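Long-range contacts in Succinylglutamatedesuccinylase/aspartoacylase (Rhodobacter sphaeroides 2.4.1, PDB 3CDX), which probably hydrolyses carbon-nitrogen bonds of linear amides with a metal cofactor, as in the succinylglutamate desuccinylase/aspartoacylase family: residues 55-60 against 90-95; 69-74 against 228-233; 144-149 against 209-214; 159-164 against 185-190. All coordinates share one frame; numbering follows the deposited sequence.

Contact 1. Residues 55-60 against 90-95; sequences TVLLTG and IMLPAV
Leu-57 turns CG anti to its backbone N (chi1 164°), which carries CD1 across to Ile-90; Ile-90 keeps CG2 anti to its own N, and Leu-57 CD1 meets Ile-90 CG2 at 3.7 Å. The same methyl touches Leu-92 CD1 at 4.0 Å, and helix 126-138 covers this side of the sheet through Ile-138 and Leu-134. On the other side Leu-58 and Met-91 lie next to each other and point the same way, Leu-58 CD1 being 4.0 Å from Met-91 CG; Ile-73 of helix 68-79 packs on both. The backbones are parallel, their axes only 6° apart, as expected of the beta-alpha-beta unit 55-60, 68-79, 87-92. Evidence for the pairing is a regular alternation of bonds, among them Leu-58 N to Ile-90 O (2.9 Å) and Leu-92 N to Leu-58 O (2.9 Å). Past strand 87-92, Val-95 N is hydrogen-bonded to Gly-60 O at 2.9 Å. A side chain on Gly-60 would probably run into Pro-93 O, so the close passage seems to rely on glycine's lack of one. Thr-59 OG1 is hydrogen-bonded to Asp-147 OD1, tying this mostly apolar interface to the residue that holds a metal-binding histidine.

Contact 2. Residues 69-74 against 228-233; sequences GQIAIS and IGKRGI
Ala-72 and Ile-233 meet at a flat group of the backbone, since no ring or planar side chain bridges these helices. Ile-233 CD1 sits against the peptide group that joins Ala-72 to Ile-73, 3.6 Å from Ala-72 O. The reverse contact is also between a methyl and a peptide group: Ala-72 CB lies against the peptide between Gly-229 and Lys-230, 3.9 Å from Lys-230 N. Gly-229 has no side chain on this side, which is consistent with the close approach. Ile-233 places CG1 between its backbone N and carbonyl carbon (chi1 64°), and its extended end then reaches Ile-73: Ile-233 CD1 lies 4.2 Å from Ile-73 CG1, the two side chains crossing at about a right angle. No hydrogen bond spans the pair, so the contact rests on close apolar approach, with segment axes 8.8 Å apart at a crossing angle of -43°.

Both helices lie on the same side of the central sheet of this M14-like alpha/beta fold: Ala-72, Ile-73 and Ile-233 all touch Met-148 of strand 144-148, and Ile-233 also touches Leu-58. Toward the margin, Lys-230 lays its extended chain along helix 68-79, with Lys-230 CG 4.0 Å from Ala-72 CA and Lys-230 CE 4.4 Å from Ile-71 CG2; its NZ makes a long, weak ion pair with Asp-75. Farther round helix 68-79, Gln-70 NE2 donates to the backbone oxygens of Gly-64 and the calcium ligand Glu-66, while Ile-71 packs on His-298 of the second subunit.

Contact 3. Residues 144-149 against 209-214; sequences ISVDMH and VSLGTE. With CA (calcium ion), chain G.
His-149, whose backbone is pinned by Thr-213, binds the calcium ion through ND1 at 2.3 Å, with His-63 and Glu-66 as further ligands. The other ring nitrogen fixes the rotation of the imidazole: His-149 NE2 donates to Asp-147 OD2 at 2.6 Å, the oxygen lying in the ring plane but being met 57° out of the carboxylate plane. Behind this, Thr-213 holds OG1 between its backbone N and carbonyl carbon (chi1 78°) and presents it to His-149 N at 3.0 Å, in a somewhat bent bond. A valine in place of Thr-213 removes this acceptor and would probably leave His-149 N, within this pair of strands, with no more than the weak bond to the backbone O of that residue (3.4 Å), its backbone less firmly placed beside the metal. Farther back the strands pair in parallel; Leu-211 N to Ser-145 O, at 2.9 Å and 177°, is nearly straight. Among these buried polar groups a water joins Ser-145 OG and Ser-210 OG and donates to Leu-211 O at 2.9 Å. A histidine with one nitrogen on the metal and the other on a carboxylate implies a firmly oriented ligand, in a site that probably takes zinc in the working enzyme.

Contact 4. Residues 159-164 against 185-190; sequences PSTNMH and PHNVVF
Thr-161 OG1 donates to Asn-187 OD1 at 2.7 Å, the hydroxyl tilted 24° from the amide carbonyl plane. The bond spans two parallel strands of the beta-alpha-beta unit 160-163, 169-182, 186-189, and helix 169-182 covers it with Ala-179. Asn-187 extends CG anti to its backbone N (chi1 174°), which swings the amide back toward the neighbouring strand. Its nitrogen is used as well: Asn-187 ND2 donates to His-260 ND1 and, weakly, to Met-163 SD at 3.6 Å. A leucine in place of Asn-187 would probably leave the buried Thr-161 hydroxyl without its acceptor and His-260 ND1 without this donor. Backbone bonds confirm the pairing, with Val-188 N to Thr-161 O at 2.9 Å and Phe-190 N to Met-163 O at 3.0 Å. At the Pro-159 end a water donates to Pro-159 O at 2.7 Å and also bonds His-186 ND1, in the plane of that ring. At the other end, by Phe-190, His-164, anchored by Glu-204, brings CD2 over one face of the Phe-190 ring, offset toward its rim, with the ring planes at 49°. Phe-190 O in turn lies at the edge of the His-164 imidazole, in its plane and 3.3 Å from His-164 CD2.

From the N terminus, strand 55-60 opens contact 1 and helix 68-79 opens contact 2 before residues 90-95 close the first loop, so these two contacts cross along the chain. Strand 144-148 then starts contact 3 beside strand 55-60. Within its loop lies all of contact 4, which runs from 159-164 to 185-190 through helix 169-182. Strand 209-214 closes contact 3 next to strand 160-163, antiparallel to it, and residues 228-233 finally close contact 2 around both. Contacts 1, 3 and 4 each join a pair of neighbouring parallel strands of the sheet, whereas contact 2 joins two helices over it, with Met-148 of contact 3 between the layers.

Contact 1. Residues 55-60 against 90-95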
loop_
_atom_site.group_PDB
_atom_site.type_symbol
_atom_site.label_atom_id
_atom_site.label_comp_id
_atom_site.label_asym_id
_atom_site.label_seq_id
_atom_site.Cartn_x
_atom_site.Cartn_y
_atom_site.Cartn_z
ATOM N N THR A 55 17.467 41.491 2.535
ATOM C CA THR A 55 16.397 40.543 2.817
ATOM C C THR A 55 17.046 39.251 3.280
ATOM O O THR A 55 17.919 38.737 2.592
ATOM C CB THR A 55 15.489 40.305 1.589
ATOM O OG1 THR A 55 14.725 41.495 1.308
ATOM C CG2 THR A 55 14.495 39.102 1.841
ATOM N N VAL A 56 16.610 38.741 4.440
ATOM C CA VAL A 56 17.044 37.428 4.927
ATOM C C VAL A 56 15.930 36.408 4.781
ATOM O O VAL A 56 14.853 36.581 5.317
ATOM C CB VAL A 56 17.493 37.495 6.413
ATOM C CG1 VAL A 56 17.831 36.108 6.933
ATOM C CG2 VAL A 56 18.684 38.494 6.572
ATOM N N LEU A 57 16.200 35.325 4.057
ATOM C CA LEU A 57 15.185 34.291 3.873
ATOM C C LEU A 57 15.554 33.072 4.697
ATOM O O LEU A 57 16.657 32.525 4.550
ATOM C CB LEU A 57 15.007 33.956 2.391
ATOM C CG LEU A 57 14.267 32.663 1.998
ATOM C CD1 LEU A 57 12.758 32.702 2.335
ATOM C CD2 LEU A 57 14.514 32.356 0.526
ATOM N N LEU A 58 14.606 32.648 5.539
ATOM C CA LEU A 58 14.770 31.562 6.521
ATOM C C LEU A 58 13.779 30.454 6.186
ATOM O O LEU A 58 12.550 30.686 6.196
ATOM C CB LEU A 58 14.523 32.086 7.957
ATOM C CG LEU A 58 15.468 33.214 8.439
ATOM C CD1 LEU A 58 15.051 33.718 9.753
ATOM C CD2 LEU A 58 16.950 32.806 8.423
ATOM N N THR A 59 14.295 29.289 5.800
ATOM C CA THR A 59 13.408 28.189 5.430
ATOM C C THR A 59 13.646 27.004 6.334
ATOM O O THR A 59 14.790 26.742 6.723
ATOM C CB THR A 59 13.548 27.760 3.914
ATOM O OG1 THR A 59 14.926 27.486 3.590
ATOM C CG2 THR A 59 13.005 28.862 3.005
ATOM N N GLY A 60 12.563 26.312 6.693
ATOM C CA GLY A 60 12.634 25.066 7.434
ATOM C C GLY A 60 11.640 24.047 6.885
ATOM O O GLY A 60 10.739 24.401 6.123
ATOM N N ILE A 90 11.866 37.113 5.602
ATOM C CA ILE A 90 10.874 36.157 5.085
ATOM C C ILE A 90 11.098 34.781 5.730
ATOM O O ILE A 90 12.195 34.220 5.637
ATOM C CB ILE A 90 10.948 36.097 3.554
ATOM C CG1 ILE A 90 10.711 37.511 2.974
ATOM C CG2 ILE A 90 9.902 35.033 2.952
ATOM C CD1 ILE A 90 11.141 37.676 1.558
ATOM N N MET A 91 10.052 34.239 6.357
ATOM C CA MET A 91 10.134 33.029 7.213
ATOM C C MET A 91 9.135 31.982 6.752
ATOM O O MET A 91 7.940 32.232 6.774
ATOM C CB MET A 91 9.896 33.385 8.691
ATOM C CG MET A 91 11.066 34.259 9.280
ATOM S SD MET A 91 10.718 35.176 10.820
ATOM C CE MET A 91 9.474 36.310 10.197
ATOM N N LEU A 92 9.651 30.847 6.258
ATOM C CA LEU A 92 8.821 29.682 5.879
ATOM C C LEU A 92 9.318 28.561 6.717
ATOM O O LEU A 92 10.206 27.845 6.289
ATOM C CB LEU A 92 8.939 29.318 4.372
ATOM C CG LEU A 92 8.169 30.263 3.437
ATOM C CD1 LEU A 92 8.972 31.560 3.186
ATOM C CD2 LEU A 92 7.800 29.632 2.085
ATOM N N PRO A 93 8.763 28.397 7.933
ATOM C CA PRO A 93 9.288 27.373 8.837
ATOM C C PRO A 93 8.925 25.959 8.429
ATOM O O PRO A 93 9.544 25.024 8.902
ATOM C CB PRO A 93 8.565 27.666 10.148
ATOM C CG PRO A 93 7.259 28.277 9.714
ATOM C CD PRO A 93 7.631 29.141 8.542
ATOM N N ALA A 94 7.935 25.807 7.573
ATOM C CA ALA A 94 7.370 24.485 7.311
ATOM C C ALA A 94 7.008 24.350 5.839
ATOM O O ALA A 94 5.861 24.402 5.478
ATOM C CB ALA A 94 6.152 24.260 8.222
ATOM N N VAL A 95 8.025 24.194 4.990
ATOM C CA VAL A 95 7.837 24.323 3.552
ATOM C C VAL A 95 7.035 23.115 2.984
ATOM O O VAL A 95 6.046 23.302 2.293
ATOM C CB VAL A 95 9.198 24.408 2.841
ATOM C CG1 VAL A 95 9.034 24.270 1.296
ATOM C CG2 VAL A 95 9.898 25.738 3.161
#

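Contact 2. Residues 69-74 against 228-233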
loop_
_atom_site.group_PDB
_atom_site.type_symbol
_atom_site.label_atom_id
_atom_site.label_comp_id
_atom_site.label_asym_id
_atom_site.label_seq_id
_atom_site.Cartn_x
_atom_site.Cartn_y
_atom_site.Cartn_z
ATOM N N GLY A 69 14.670 23.421 12.268
ATOM C CA GLY A 69 14.261 24.628 11.508
ATOM C C GLY A 69 12.785 24.975 11.662
ATOM O O GLY A 69 12.414 26.144 11.732
ATOM N N GLN A 70 11.922 23.956 11.701
ATOM C CA GLN A 70 10.480 24.210 11.883
ATOM C C GLN A 70 10.200 24.927 13.220
ATOM O O GLN A 70 9.382 25.818 13.256
ATOM C CB GLN A 70 9.684 22.891 11.855
ATOM C CG GLN A 70 9.805 22.085 10.522
ATOM C CD GLN A 70 9.032 20.786 10.620
ATOM O OE1 GLN A 70 7.924 20.773 11.168
ATOM N NE2 GLN A 70 9.633 19.662 10.135
ATOM N N ILE A 71 10.854 24.464 14.302
ATOM C CA ILE A 71 10.730 25.088 15.630
ATOM C C ILE A 71 11.371 26.488 15.686
ATOM O O ILE A 71 10.707 27.462 16.062
ATOM C CB ILE A 71 11.352 24.211 16.713
ATOM C CG1 ILE A 71 10.539 22.902 16.900
ATOM C CG2 ILE A 71 11.445 24.987 18.028
ATOM C CD1 ILE A 71 11.331 21.787 17.651
ATOM N N ALA A 72 12.640 26.599 15.281
ATOM C CA ALA A 72 13.380 27.862 15.396
ATOM C C ALA A 72 12.665 28.972 14.603
ATOM O O ALA A 72 12.446 30.069 15.113
ATOM C CB ALA A 72 14.778 27.686 14.892
ATOM N N ILE A 73 12.282 28.663 13.365
ATOM C CA ILE A 73 11.703 29.668 12.464
ATOM C C ILE A 73 10.249 30.054 12.809
ATOM O O ILE A 73 9.886 31.208 12.702
ATOM C CB ILE A 73 11.878 29.262 10.974
ATOM C CG1 ILE A 73 13.369 29.155 10.627
ATOM C CG2 ILE A 73 11.245 30.254 10.020
ATOM C CD1 ILE A 73 13.621 28.546 9.236
ATOM N N SER A 74 9.412 29.090 13.175
ATOM C CA SER A 74 8.045 29.423 13.538
ATOM C C SER A 74 8.000 30.223 14.828
ATOM O O SER A 74 7.151 31.119 14.995
ATOM C CB SER A 74 7.154 28.173 13.622
ATOM O OG SER A 74 7.450 27.396 14.758
ATOM N N ILE A 228 20.947 26.031 19.342
ATOM C CA ILE A 228 21.934 26.567 18.398
ATOM C C ILE A 228 21.244 27.183 17.178
ATOM O O ILE A 228 21.633 28.259 16.703
ATOM C CB ILE A 228 22.988 25.489 18.048
ATOM C CG1 ILE A 228 23.920 25.255 19.254
ATOM C CG2 ILE A 228 23.754 25.805 16.739
ATOM C CD1 ILE A 228 24.933 26.390 19.560
ATOM N N GLY A 229 20.188 26.532 16.702
ATOM C CA GLY A 229 19.399 27.059 15.601
ATOM C C GLY A 229 18.647 28.338 15.910
ATOM O O GLY A 229 18.665 29.270 15.115
ATOM N N LYS A 230 17.981 28.409 17.053
ATOM C CA LYS A 230 17.301 29.638 17.465
ATOM C C LYS A 230 18.289 30.826 17.571
ATOM O O LYS A 230 18.045 31.919 17.021
ATOM C CB LYS A 230 16.633 29.454 18.823
ATOM C CG LYS A 230 15.286 28.677 18.849
ATOM C CD LYS A 230 14.636 28.721 20.271
ATOM C CE LYS A 230 13.158 28.339 20.227
ATOM N NZ LYS A 230 12.402 28.466 21.524
ATOM N N ARG A 231 19.392 30.628 18.292
ATOM C CA ARG A 231 20.444 31.667 18.371
ATOM C C ARG A 231 21.039 31.993 16.975
ATOM O O ARG A 231 21.304 33.135 16.672
ATOM C CB ARG A 231 21.534 31.248 19.363
ATOM C CG ARG A 231 22.577 32.344 19.684
ATOM C CD ARG A 231 23.692 31.850 20.574
ATOM N NE ARG A 231 24.642 31.012 19.862
ATOM C CZ ARG A 231 25.763 30.541 20.403
ATOM N NH1 ARG A 231 26.080 30.846 21.649
ATOM N NH2 ARG A 231 26.581 29.802 19.692
ATOM N N GLY A 232 21.262 30.980 16.139
ATOM C CA GLY A 232 21.969 31.203 14.872
ATOM C C GLY A 232 21.224 32.114 13.935
ATOM O O GLY A 232 21.843 32.897 13.201
ATOM N N ILE A 233 19.893 31.999 13.918
ATOM C CA ILE A 233 19.112 32.829 13.025
ATOM C C ILE A 233 19.038 34.284 13.481
ATOM O O ILE A 233 19.068 35.181 12.639
ATOM C CB ILE A 233 17.717 32.219 12.643
ATOM C CG1 ILE A 233 16.774 32.066 13.844
ATOM C CG2 ILE A 233 17.928 30.852 11.919
ATOM C CD1 ILE A 233 15.363 31.491 13.466
#

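Contact 3. Residues 144-149 against 209-214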
loop_
_atom_site.group_PDB
_atom_site.type_symbol
_atom_site.label_atom_id
_atom_site.label_comp_id
_atom_site.label_asym_id
_atom_site.label_seq_id
_atom_site.Cartn_x
_atom_site.Cartn_y
_atom_site.Cartn_z
ATOM N N ILE A 144 20.364 36.890 1.491
ATOM C CA ILE A 144 20.952 35.693 2.088
ATOM C C ILE A 144 19.852 34.668 2.411
ATOM O O ILE A 144 18.756 35.042 2.792
ATOM C CB ILE A 144 21.797 36.040 3.357
ATOM C CG1 ILE A 144 22.425 34.759 3.953
ATOM C CG2 ILE A 144 20.946 36.793 4.379
ATOM C CD1 ILE A 144 23.319 35.018 5.114
ATOM N N SER A 145 20.198 33.382 2.299
ATOM C CA SER A 145 19.315 32.284 2.710
ATOM C C SER A 145 19.989 31.373 3.729
ATOM O O SER A 145 21.169 30.993 3.577
ATOM C CB SER A 145 18.858 31.465 1.483
ATOM O OG SER A 145 18.558 30.095 1.821
ATOM N N VAL A 146 19.233 31.059 4.778
ATOM C CA VAL A 146 19.571 29.986 5.718
ATOM C C VAL A 146 18.485 28.889 5.568
ATOM O O VAL A 146 17.314 29.089 5.855
ATOM C CB VAL A 146 19.700 30.441 7.198
ATOM C CG1 VAL A 146 20.272 29.292 8.063
ATOM C CG2 VAL A 146 20.611 31.716 7.321
ATOM N N ASP A 147 18.895 27.753 5.041
ATOM C CA ASP A 147 17.995 26.630 4.851
ATOM C C ASP A 147 18.306 25.613 5.947
ATOM O O ASP A 147 19.409 25.034 6.015
ATOM C CB ASP A 147 18.113 26.090 3.389
ATOM C CG ASP A 147 17.091 24.993 3.066
ATOM O OD1 ASP A 147 15.961 24.964 3.645
ATOM O OD2 ASP A 147 17.467 24.123 2.252
ATOM N N MET A 148 17.360 25.461 6.866
ATOM C CA MET A 148 17.609 24.657 8.062
ATOM C C MET A 148 17.231 23.150 7.934
ATOM O O MET A 148 16.045 22.767 7.759
ATOM C CB MET A 148 16.891 25.306 9.252
ATOM C CG MET A 148 17.309 26.799 9.533
ATOM S SD MET A 148 16.671 27.599 11.036
ATOM C CE MET A 148 17.701 26.919 12.299
ATOM N N HIS A 149 18.252 22.312 8.067
ATOM C CA HIS A 149 18.122 20.885 7.925
ATOM C C HIS A 149 18.650 20.155 9.155
ATOM O O HIS A 149 19.300 20.767 10.034
ATOM C CB HIS A 149 18.894 20.430 6.662
ATOM C CG HIS A 149 18.233 20.846 5.381
ATOM N ND1 HIS A 149 17.412 20.008 4.654
ATOM C CD2 HIS A 149 18.236 22.028 4.724
ATOM C CE1 HIS A 149 16.942 20.648 3.601
ATOM N NE2 HIS A 149 17.441 21.873 3.608
ATOM N N VAL A 209 24.014 34.552 -0.998
ATOM C CA VAL A 209 24.735 33.872 0.096
ATOM C C VAL A 209 23.863 32.741 0.677
ATOM O O VAL A 209 22.730 32.964 1.051
ATOM C CB VAL A 209 25.156 34.841 1.205
ATOM C CG1 VAL A 209 25.794 34.096 2.326
ATOM C CG2 VAL A 209 26.143 35.919 0.634
ATOM N N SER A 210 24.390 31.529 0.700
ATOM C CA SER A 210 23.614 30.363 1.089
ATOM C C SER A 210 24.311 29.621 2.245
ATOM O O SER A 210 25.490 29.219 2.129
ATOM C CB SER A 210 23.487 29.459 -0.151
ATOM O OG SER A 210 23.080 28.144 0.153
ATOM N N LEU A 211 23.585 29.459 3.353
ATOM C CA LEU A 211 23.976 28.585 4.461
ATOM C C LEU A 211 23.006 27.417 4.580
ATOM O O LEU A 211 21.799 27.584 4.408
ATOM C CB LEU A 211 23.959 29.355 5.788
ATOM C CG LEU A 211 25.102 30.309 6.121
ATOM C CD1 LEU A 211 24.892 30.865 7.572
ATOM C CD2 LEU A 211 26.472 29.600 5.969
ATOM N N GLY A 212 23.531 26.242 4.894
ATOM C CA GLY A 212 22.704 25.113 5.307
ATOM C C GLY A 212 22.952 24.934 6.794
ATOM O O GLY A 212 23.898 25.539 7.330
ATOM N N THR A 213 22.109 24.111 7.443
ATOM C CA THR A 213 22.392 23.567 8.783
ATOM C C THR A 213 22.229 22.054 8.854
ATOM O O THR A 213 21.536 21.454 8.019
ATOM C CB THR A 213 21.549 24.217 9.888
ATOM O OG1 THR A 213 20.222 23.684 9.878
ATOM C CG2 THR A 213 21.477 25.733 9.715
ATOM N N GLU A 214 22.967 21.431 9.788
ATOM C CA GLU A 214 22.690 20.091 10.234
ATOM C C GLU A 214 22.620 20.160 11.762
ATOM O O GLU A 214 23.644 20.279 12.452
ATOM C CB GLU A 214 23.733 19.102 9.706
ATOM C CG GLU A 214 23.753 18.886 8.141
ATOM C CD GLU A 214 22.415 18.397 7.545
ATOM O OE1 GLU A 214 21.551 17.898 8.295
ATOM O OE2 GLU A 214 22.234 18.491 6.307
HETATM CA CA CA G . 17.351 17.701 4.794
HETATM O O HOH W 1 20.754 28.269 1.839
#

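Contact 4. Residues 159-164 against 185-190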
loop_
_atom_site.group_PDB
_atom_site.type_symbol
_atom_site.label_atom_id
_atom_site.label_comp_id
_atom_site.label_asym_id
_atom_site.label_seq_id
_atom_site.Cartn_x
_atom_site.Cartn_y
_atom_site.Cartn_z
ATOM N N PRO A 159 25.607 19.319 15.732
ATOM C CA PRO A 159 25.138 20.654 15.313
ATOM C C PRO A 159 26.188 21.537 14.609
ATOM O O PRO A 159 27.264 21.835 15.151
ATOM C CB PRO A 159 24.606 21.281 16.593
ATOM C CG PRO A 159 24.301 20.029 17.554
ATOM C CD PRO A 159 25.274 18.986 17.139
ATOM N N SER A 160 25.809 22.022 13.439
ATOM C CA SER A 160 26.740 22.611 12.499
ATOM C C SER A 160 25.985 23.386 11.440
ATOM O O SER A 160 24.763 23.153 11.240
ATOM C CB SER A 160 27.515 21.483 11.815
ATOM O OG SER A 160 26.615 20.468 11.362
ATOM N N THR A 161 26.705 24.293 10.765
ATOM C CA THR A 161 26.238 24.931 9.540
ATOM C C THR A 161 27.018 24.255 8.446
ATOM O O THR A 161 27.983 23.529 8.712
ATOM C CB THR A 161 26.507 26.477 9.464
ATOM O OG1 THR A 161 27.881 26.745 9.778
ATOM C CG2 THR A 161 25.662 27.230 10.440
ATOM N N ASN A 162 26.612 24.491 7.208
ATOM C CA ASN A 162 27.346 23.950 6.064
ATOM C C ASN A 162 27.213 24.867 4.866
ATOM O O ASN A 162 26.357 25.750 4.836
ATOM C CB ASN A 162 26.910 22.529 5.710
ATOM C CG ASN A 162 25.422 22.440 5.439
ATOM O OD1 ASN A 162 24.946 22.866 4.398
ATOM N ND2 ASN A 162 24.698 21.897 6.374
ATOM N N MET A 163 28.106 24.667 3.908
ATOM C CA MET A 163 28.190 25.468 2.692
ATOM C C MET A 163 29.070 24.663 1.734
ATOM O O MET A 163 29.901 23.857 2.179
ATOM C CB MET A 163 28.802 26.857 2.978
ATOM C CG MET A 163 30.048 26.836 3.854
ATOM S SD MET A 163 30.864 28.427 4.168
ATOM C CE MET A 163 31.528 28.527 2.517
ATOM N N HIS A 164 28.884 24.861 0.436
ATOM C CA HIS A 164 29.833 24.313 -0.549
ATOM C C HIS A 164 31.084 25.172 -0.613
ATOM O O HIS A 164 31.111 26.306 -0.105
ATOM C CB HIS A 164 29.185 24.201 -1.921
ATOM C CG HIS A 164 27.982 23.328 -1.926
ATOM N ND1 HIS A 164 26.751 23.757 -2.364
ATOM C CD2 HIS A 164 27.808 22.059 -1.490
ATOM C CE1 HIS A 164 25.871 22.781 -2.224
ATOM N NE2 HIS A 164 26.486 21.740 -1.689
ATOM N N PRO A 185 28.835 25.129 16.633
ATOM C CA PRO A 185 30.214 24.707 16.970
ATOM C C PRO A 185 31.081 24.452 15.758
ATOM O O PRO A 185 32.276 24.739 15.827
ATOM C CB PRO A 185 30.015 23.411 17.765
ATOM C CG PRO A 185 28.632 23.455 18.259
ATOM C CD PRO A 185 27.811 24.325 17.330
ATOM N N HIS A 186 30.501 23.888 14.682
ATOM C CA HIS A 186 31.241 23.619 13.461
ATOM C C HIS A 186 30.535 24.128 12.224
ATOM O O HIS A 186 29.317 24.128 12.160
ATOM C CB HIS A 186 31.462 22.141 13.264
ATOM C CG HIS A 186 32.282 21.510 14.334
ATOM N ND1 HIS A 186 31.720 20.842 15.398
ATOM C CD2 HIS A 186 33.628 21.464 14.514
ATOM C CE1 HIS A 186 32.691 20.415 16.193
ATOM N NE2 HIS A 186 33.856 20.775 15.673
ATOM N N ASN A 187 31.329 24.576 11.253
ATOM C CA ASN A 187 30.847 24.931 9.936
ATOM C C ASN A 187 31.553 24.017 9.010
ATOM O O ASN A 187 32.784 23.921 9.087
ATOM C CB ASN A 187 31.168 26.380 9.581
ATOM C CG ASN A 187 30.800 26.701 8.162
ATOM O OD1 ASN A 187 29.647 26.550 7.779
ATOM N ND2 ASN A 187 31.763 27.172 7.374
ATOM N N VAL A 188 30.790 23.304 8.179
ATOM C CA VAL A 188 31.335 22.308 7.273
ATOM C C VAL A 188 31.232 22.727 5.791
ATOM O O VAL A 188 30.141 22.953 5.273
ATOM C CB VAL A 188 30.644 20.915 7.477
ATOM C CG1 VAL A 188 31.386 19.836 6.745
ATOM C CG2 VAL A 188 30.550 20.571 8.973
ATOM N N VAL A 189 32.388 22.835 5.132
ATOM C CA VAL A 189 32.495 23.102 3.686
ATOM C C VAL A 189 32.628 21.759 2.979
ATOM O O VAL A 189 33.510 20.957 3.341
ATOM C CB VAL A 189 33.700 24.041 3.393
ATOM C CG1 VAL A 189 33.714 24.510 1.922
ATOM C CG2 VAL A 189 33.650 25.242 4.312
ATOM N N PHE A 190 31.760 21.488 1.990
ATOM C CA PHE A 190 31.631 20.125 1.435
ATOM C C PHE A 190 31.165 20.021 -0.020
ATOM O O PHE A 190 30.831 21.031 -0.658
ATOM C CB PHE A 190 30.740 19.239 2.336
ATOM C CG PHE A 190 29.263 19.424 2.125
ATOM C CD1 PHE A 190 28.602 20.540 2.634
ATOM C CD2 PHE A 190 28.517 18.456 1.434
ATOM C CE1 PHE A 190 27.208 20.721 2.438
ATOM C CE2 PHE A 190 27.121 18.613 1.244
ATOM C CZ PHE A 190 26.463 19.750 1.751
HETATM O O HOH W 2 29.111 20.342 16.374
#